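Local atomic coordinates of acetone carboxylase alpha subunit (Xanthobacter autotrophicus Py2, PDB entry 5M45), a protein that belongs to the hydantoinase B/oxoprolinase family and forms, with other protein chains, a metal-containing assembly of six chains. Residues A[76-81]-A[234-239]; A[156-161]-A[240-245]. All coordinates share one frame; numbering follows the deposited sequence.

Contact 1 of 2, residues A[76-81]-A[234-239]; sequences KKIAAS and ERTRIA
Ile78 turns CG1 beside its own backbone N (chi1 -66°) and extends the chain beyond it (chi2 162°), which carries CD1 across to the helix segment 234-239. There CD1 meets Ala239 CB at 3.5 Å, tighter than ordinary van der Waals contact and so evidence of close packing. The other branch, CG2, rests on Arg235 CB at 4.0 Å. Thr236 runs past Ile78 in the opposite direction, and its OG1 lies 3.5 Å from Ile78 CB. That hydroxyl is hydrogen-bonded to Leu232 O one turn back in its own helix; its approach to Ile78 CB is van der Waals contact. Ala79 N, 3.6 Å from Thr236 OG1, is instead bonded to Lys76 O at 3.3 Å, a bond that closes off the 3-10 turn 76-78. The arrangement is a short turn after helix 54-75 packed, chiefly through Ile78, against helix 227-255, inside the hydantoinase B/oxoprolinase region. Arg235 contributes just the root of its side chain: a bend at chi2 (-63°) leads the guanidinium away to the chain of another protein, where NH2 hydrogen-bonds its backbone and NH1 pairs with an acidic side chain of that chain.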
loop_
_atom_site.group_PDB
_atom_site.type_symbol
_atom_site.label_atom_id
_atom_site.label_comp_id
_atom_site.label_asym_id
_atom_site.label_seq_id
_atom_site.Cartn_x
_atom_site.Cartn_y
_atom_site.Cartn_z
ATOM N N LYS A 76 -16.792 -15.838 15.627
ATOM C CA LYS A 76 -15.661 -15.242 16.349
ATOM C C LYS A 76 -14.705 -16.303 16.950
ATOM O O LYS A 76 -13.541 -15.976 17.236
ATOM C CB LYS A 76 -16.123 -14.244 17.402
ATOM C CG LYS A 76 -16.769 -14.854 18.655
ATOM C CD LYS A 76 -17.323 -13.713 19.517
ATOM C CE LYS A 76 -18.124 -14.239 20.670
ATOM N NZ LYS A 76 -17.171 -14.670 21.735
ATOM N N LYS A 77 -15.194 -17.542 17.126
ATOM C CA LYS A 77 -14.374 -18.620 17.625
ATOM C C LYS A 77 -13.299 -19.122 16.671
ATOM O O LYS A 77 -12.446 -19.928 17.080
ATOM C CB LYS A 77 -15.255 -19.779 18.110
ATOM C CG LYS A 77 -16.182 -19.379 19.278
ATOM C CD LYS A 77 -16.972 -20.621 19.745
ATOM C CE LYS A 77 -18.074 -20.891 18.701
ATOM N NZ LYS A 77 -18.826 -22.111 19.073
ATOM N N ILE A 78 -13.314 -18.636 15.420
ATOM C CA ILE A 78 -12.291 -18.906 14.432
ATOM C C ILE A 78 -10.992 -18.126 14.665
ATOM O O ILE A 78 -9.900 -18.610 14.329
ATOM C CB ILE A 78 -12.850 -18.647 12.997
ATOM C CG1 ILE A 78 -13.968 -19.664 12.692
ATOM C CG2 ILE A 78 -11.744 -18.723 11.935
ATOM C CD1 ILE A 78 -14.880 -19.274 11.554
ATOM N N ALA A 79 -11.110 -16.921 15.231
ATOM C CA ALA A 79 -10.010 -15.966 15.258
ATOM C C ALA A 79 -8.898 -16.331 16.258
ATOM O O ALA A 79 -9.175 -16.922 17.312
ATOM C CB ALA A 79 -10.551 -14.578 15.563
ATOM N N ALA A 80 -7.664 -15.977 15.917
ATOM C CA ALA A 80 -6.521 -16.008 16.837
ATOM C C ALA A 80 -6.346 -14.732 17.617
ATOM O O ALA A 80 -5.811 -14.773 18.729
ATOM C CB ALA A 80 -5.220 -16.321 16.083
ATOM N N SER A 81 -6.781 -13.617 17.061
ATOM C CA SER A 81 -6.662 -12.306 17.716
ATOM C C SER A 81 -7.725 -12.134 18.838
ATOM O O SER A 81 -8.929 -12.269 18.563
ATOM C CB SER A 81 -6.867 -11.174 16.691
ATOM O OG SER A 81 -6.951 -9.896 17.348
ATOM N N GLU A 234 -9.901 -13.080 8.374
ATOM C CA GLU A 234 -10.550 -13.239 7.091
ATOM C C GLU A 234 -11.490 -14.467 7.043
ATOM O O GLU A 234 -12.616 -14.376 6.539
ATOM C CB GLU A 234 -9.524 -13.252 5.941
ATOM C CG GLU A 234 -10.100 -13.579 4.558
ATOM C CD GLU A 234 -9.104 -13.314 3.433
ATOM O OE1 GLU A 234 -7.988 -13.895 3.473
ATOM O OE2 GLU A 234 -9.452 -12.523 2.519
ATOM N N ARG A 235 -11.021 -15.608 7.548
ATOM C CA ARG A 235 -11.867 -16.808 7.613
ATOM C C ARG A 235 -13.095 -16.582 8.515
ATOM O O ARG A 235 -14.184 -17.070 8.183
ATOM C CB ARG A 235 -11.069 -18.054 8.044
ATOM C CG ARG A 235 -9.898 -18.389 7.102
ATOM C CD ARG A 235 -10.378 -18.744 5.672
ATOM N NE ARG A 235 -9.289 -19.005 4.779
ATOM C CZ ARG A 235 -9.420 -19.442 3.517
ATOM N NH1 ARG A 235 -8.353 -19.647 2.756
ATOM N NH2 ARG A 235 -10.605 -19.678 2.970
ATOM N N THR A 236 -12.920 -15.827 9.615
ATOM C CA THR A 236 -14.020 -15.375 10.470
ATOM C C THR A 236 -15.116 -14.622 9.700
ATOM O O THR A 236 -16.308 -14.918 9.853
ATOM C CB THR A 236 -13.487 -14.441 11.621
ATOM O OG1 THR A 236 -12.599 -15.210 12.465
ATOM C CG2 THR A 236 -14.600 -13.888 12.456
ATOM N N ARG A 237 -14.715 -13.665 8.865
ATOM C CA ARG A 237 -15.687 -12.870 8.101
ATOM C C ARG A 237 -16.432 -13.738 7.050
ATOM O O ARG A 237 -17.665 -13.644 6.909
ATOM C CB ARG A 237 -15.028 -11.679 7.390
ATOM C CG ARG A 237 -14.421 -10.622 8.308
ATOM C CD ARG A 237 -13.891 -9.397 7.552
ATOM N NE ARG A 237 -12.889 -9.724 6.527
ATOM C CZ ARG A 237 -11.578 -9.803 6.725
ATOM N NH1 ARG A 237 -11.025 -9.592 7.912
ATOM N NH2 ARG A 237 -10.783 -10.104 5.702
ATOM N N ILE A 238 -15.682 -14.576 6.318
ATOM C CA ILE A 238 -16.306 -15.417 5.287
ATOM C C ILE A 238 -17.302 -16.420 5.916
ATOM O O ILE A 238 -18.373 -16.673 5.332
ATOM C CB ILE A 238 -15.262 -16.183 4.428
ATOM C CG1 ILE A 238 -14.419 -15.203 3.700
ATOM C CG2 ILE A 238 -15.978 -16.993 3.372
ATOM C CD1 ILE A 238 -13.167 -15.809 3.074
ATOM N N ALA A 239 -16.944 -17.002 7.072
ATOM C CA ALA A 239 -17.835 -17.931 7.777
ATOM C C ALA A 239 -19.185 -17.306 8.080
ATOM O O ALA A 239 -20.229 -17.867 7.743
ATOM C CB ALA A 239 -17.199 -18.435 9.072
#

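Contact 2 of 2, residues A[156-161]-A[240-245]; sequences TIVPIF and GCHMIR
Pro159 O accepts a 2.8 Å hydrogen bond from a water, and the same water accepts one from Arg245 NH1 at 3.1 Å, bridging the strand backbone to the helix side chain. Arg245 reaches this place with CG anti to its backbone N (chi1 -175°) and a bend at chi3 (62°). Its aliphatic part passes Ile160, CG lying 4.3 Å from Ile160 CG1, while the side chain crosses Val158 at about a right angle. Within the helix the guanidinium lies over the imidazole of His242, with NH2 3.5 Å above the plane over the ring centre; that same NH2 makes a salt bridge with Asp210. Val158 divides its methyls between the helix residues: CG1 approaches Arg245 NH1, and CG2 touches Cys241 CB at 4.0 Å and the His242 ring obliquely. Cys241 SG packs 3.5 Å from Thr156 O. The axes of strand 156-161 and helix 240-245 run nearly parallel, 19° apart with a closest approach of 9.0 Å, so this part of helix 227-255 runs along strand 153-162, an inner strand of the antiparallel sheet, and packs on it. Asp210 probably offsets the arginine's charge beside this largely apolar interface, while the water lets a charged side chain join the strand without a direct bond to it.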
loop_
_atom_site.group_PDB
_atom_site.type_symbol
_atom_site.label_atom_id
_atom_site.label_comp_id
_atom_site.label_asym_id
_atom_site.label_seq_id
_atom_site.Cartn_x
_atom_site.Cartn_y
_atom_site.Cartn_z
ATOM N N THR A 156 -15.831 -7.906 4.396
ATOM C CA THR A 156 -16.094 -8.943 3.395
ATOM C C THR A 156 -17.591 -8.827 3.060
ATOM O O THR A 156 -18.436 -8.801 3.957
ATOM C CB THR A 156 -15.763 -10.355 3.908
ATOM O OG1 THR A 156 -14.366 -10.470 4.198
ATOM C CG2 THR A 156 -16.144 -11.437 2.861
ATOM N N ILE A 157 -17.898 -8.669 1.771
ATOM C CA ILE A 157 -19.268 -8.445 1.260
ATOM C C ILE A 157 -19.615 -9.524 0.176
ATOM O O ILE A 157 -18.865 -9.725 -0.779
ATOM C CB ILE A 157 -19.393 -7.011 0.691
ATOM C CG1 ILE A 157 -19.193 -5.939 1.783
ATOM C CG2 ILE A 157 -20.763 -6.806 0.054
ATOM C CD1 ILE A 157 -18.825 -4.571 1.197
ATOM N N VAL A 158 -20.740 -10.230 0.365
ATOM C CA VAL A 158 -21.179 -11.330 -0.514
ATOM C C VAL A 158 -22.625 -11.019 -0.993
ATOM O O VAL A 158 -23.511 -10.781 -0.159
ATOM C CB VAL A 158 -21.159 -12.671 0.243
ATOM C CG1 VAL A 158 -21.744 -13.775 -0.606
ATOM C CG2 VAL A 158 -19.733 -12.997 0.681
ATOM N N PRO A 159 -22.874 -11.057 -2.319
ATOM C CA PRO A 159 -24.250 -10.900 -2.807
ATOM C C PRO A 159 -25.073 -12.157 -2.556
ATOM O O PRO A 159 -24.515 -13.273 -2.477
ATOM C CB PRO A 159 -24.076 -10.647 -4.313
ATOM C CG PRO A 159 -22.835 -11.423 -4.654
ATOM C CD PRO A 159 -21.931 -11.277 -3.433
ATOM N N ILE A 160 -26.376 -11.963 -2.389
ATOM C CA ILE A 160 -27.337 -13.060 -2.185
ATOM C C ILE A 160 -28.298 -13.149 -3.368
ATOM O O ILE A 160 -28.945 -12.159 -3.719
ATOM C CB ILE A 160 -28.133 -12.857 -0.863
ATOM C CG1 ILE A 160 -27.152 -12.705 0.311
ATOM C CG2 ILE A 160 -29.107 -14.008 -0.658
ATOM C CD1 ILE A 160 -27.773 -12.307 1.649
ATOM N N PHE A 161 -28.392 -14.338 -3.968
ATOM C CA PHE A 161 -29.199 -14.620 -5.167
ATOM C C PHE A 161 -30.343 -15.608 -4.866
ATOM O O PHE A 161 -30.242 -16.441 -3.982
ATOM C CB PHE A 161 -28.296 -15.170 -6.305
ATOM C CG PHE A 161 -27.516 -14.093 -7.048
ATOM C CD1 PHE A 161 -26.384 -13.529 -6.500
ATOM C CD2 PHE A 161 -27.918 -13.687 -8.320
ATOM C CE1 PHE A 161 -25.646 -12.558 -7.199
ATOM C CE2 PHE A 161 -27.216 -12.702 -9.000
ATOM C CZ PHE A 161 -26.067 -12.148 -8.457
ATOM N N GLY A 240 -19.169 -16.153 8.726
ATOM C CA GLY A 240 -20.414 -15.508 9.084
ATOM C C GLY A 240 -21.261 -15.060 7.879
ATOM O O GLY A 240 -22.479 -15.221 7.894
ATOM N N CYS A 241 -20.621 -14.523 6.864
ATOM C CA CYS A 241 -21.312 -14.170 5.611
ATOM C C CYS A 241 -22.029 -15.386 5.005
ATOM O O CYS A 241 -23.204 -15.277 4.642
ATOM C CB CYS A 241 -20.362 -13.540 4.588
ATOM S SG CYS A 241 -19.776 -11.860 5.003
ATOM N N HIS A 242 -21.333 -16.531 4.916
ATOM C CA HIS A 242 -21.919 -17.749 4.323
ATOM C C HIS A 242 -22.985 -18.414 5.202
ATOM O O HIS A 242 -23.957 -18.943 4.661
ATOM C CB HIS A 242 -20.824 -18.745 3.853
ATOM C CG HIS A 242 -20.131 -18.305 2.596
ATOM N ND1 HIS A 242 -19.059 -18.987 2.054
ATOM C CD2 HIS A 242 -20.352 -17.245 1.786
ATOM C CE1 HIS A 242 -18.675 -18.383 0.940
ATOM N NE2 HIS A 242 -19.442 -17.318 0.764
ATOM N N MET A 243 -22.829 -18.338 6.528
ATOM C CA MET A 243 -23.885 -18.776 7.475
ATOM C C MET A 243 -25.186 -17.988 7.240
ATOM O O MET A 243 -26.275 -18.573 7.177
ATOM C CB MET A 243 -23.432 -18.618 8.952
ATOM C CG MET A 243 -22.339 -19.594 9.382
ATOM S SD MET A 243 -21.618 -19.188 10.977
ATOM C CE MET A 243 -22.995 -19.599 12.029
ATOM N N ILE A 244 -25.065 -16.675 7.076
ATOM C CA ILE A 244 -26.250 -15.815 6.859
ATOM C C ILE A 244 -26.863 -16.051 5.472
ATOM O O ILE A 244 -28.086 -16.140 5.361
ATOM C CB ILE A 244 -25.925 -14.329 7.140
ATOM C CG1 ILE A 244 -25.693 -14.107 8.649
ATOM C CG2 ILE A 244 -27.042 -13.401 6.644
ATOM C CD1 ILE A 244 -24.792 -12.901 8.937
ATOM N N ARG A 245 -26.035 -16.136 4.423
ATOM C CA ARG A 245 -26.538 -16.465 3.062
ATOM C C ARG A 245 -27.377 -17.756 3.074
ATOM O O ARG A 245 -28.476 -17.810 2.520
ATOM C CB ARG A 245 -25.403 -16.580 2.044
ATOM C CG ARG A 245 -25.887 -16.804 0.590
ATOM C CD ARG A 245 -24.724 -17.005 -0.387
ATOM N NE ARG A 245 -23.953 -18.193 -0.030
ATOM C CZ ARG A 245 -22.778 -18.533 -0.557
ATOM N NH1 ARG A 245 -22.184 -17.796 -1.495
ATOM N NH2 ARG A 245 -22.183 -19.651 -0.145
HETATM O O HOH W 1 -23.504 -15.706 -3.301
#

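In the fold
Contacts 1 and 2 occupy successive turns of helix 227-255, with centres about 14 Å apart. They meet at Thr156 of contact 2: its OG1 is 2.9 Å from Arg237 NE of contact 1, a probable hydrogen bond, and its CG2 is 4.2 Å from Ile238 CG1. Arg237 NH1 also bonds Thr174 OG1 on the neighbouring strand 165-175. Arg237 thus ties the helix to two strands that supply manganese ligands, Asp153 and His175; His150 completes the set. Contact 1 stays outside that first shell, the Thr236 side chain lying about 14 Å from the manganese ion. Separately, the Lys76 side chain is about 8 Å from a magnesium ion.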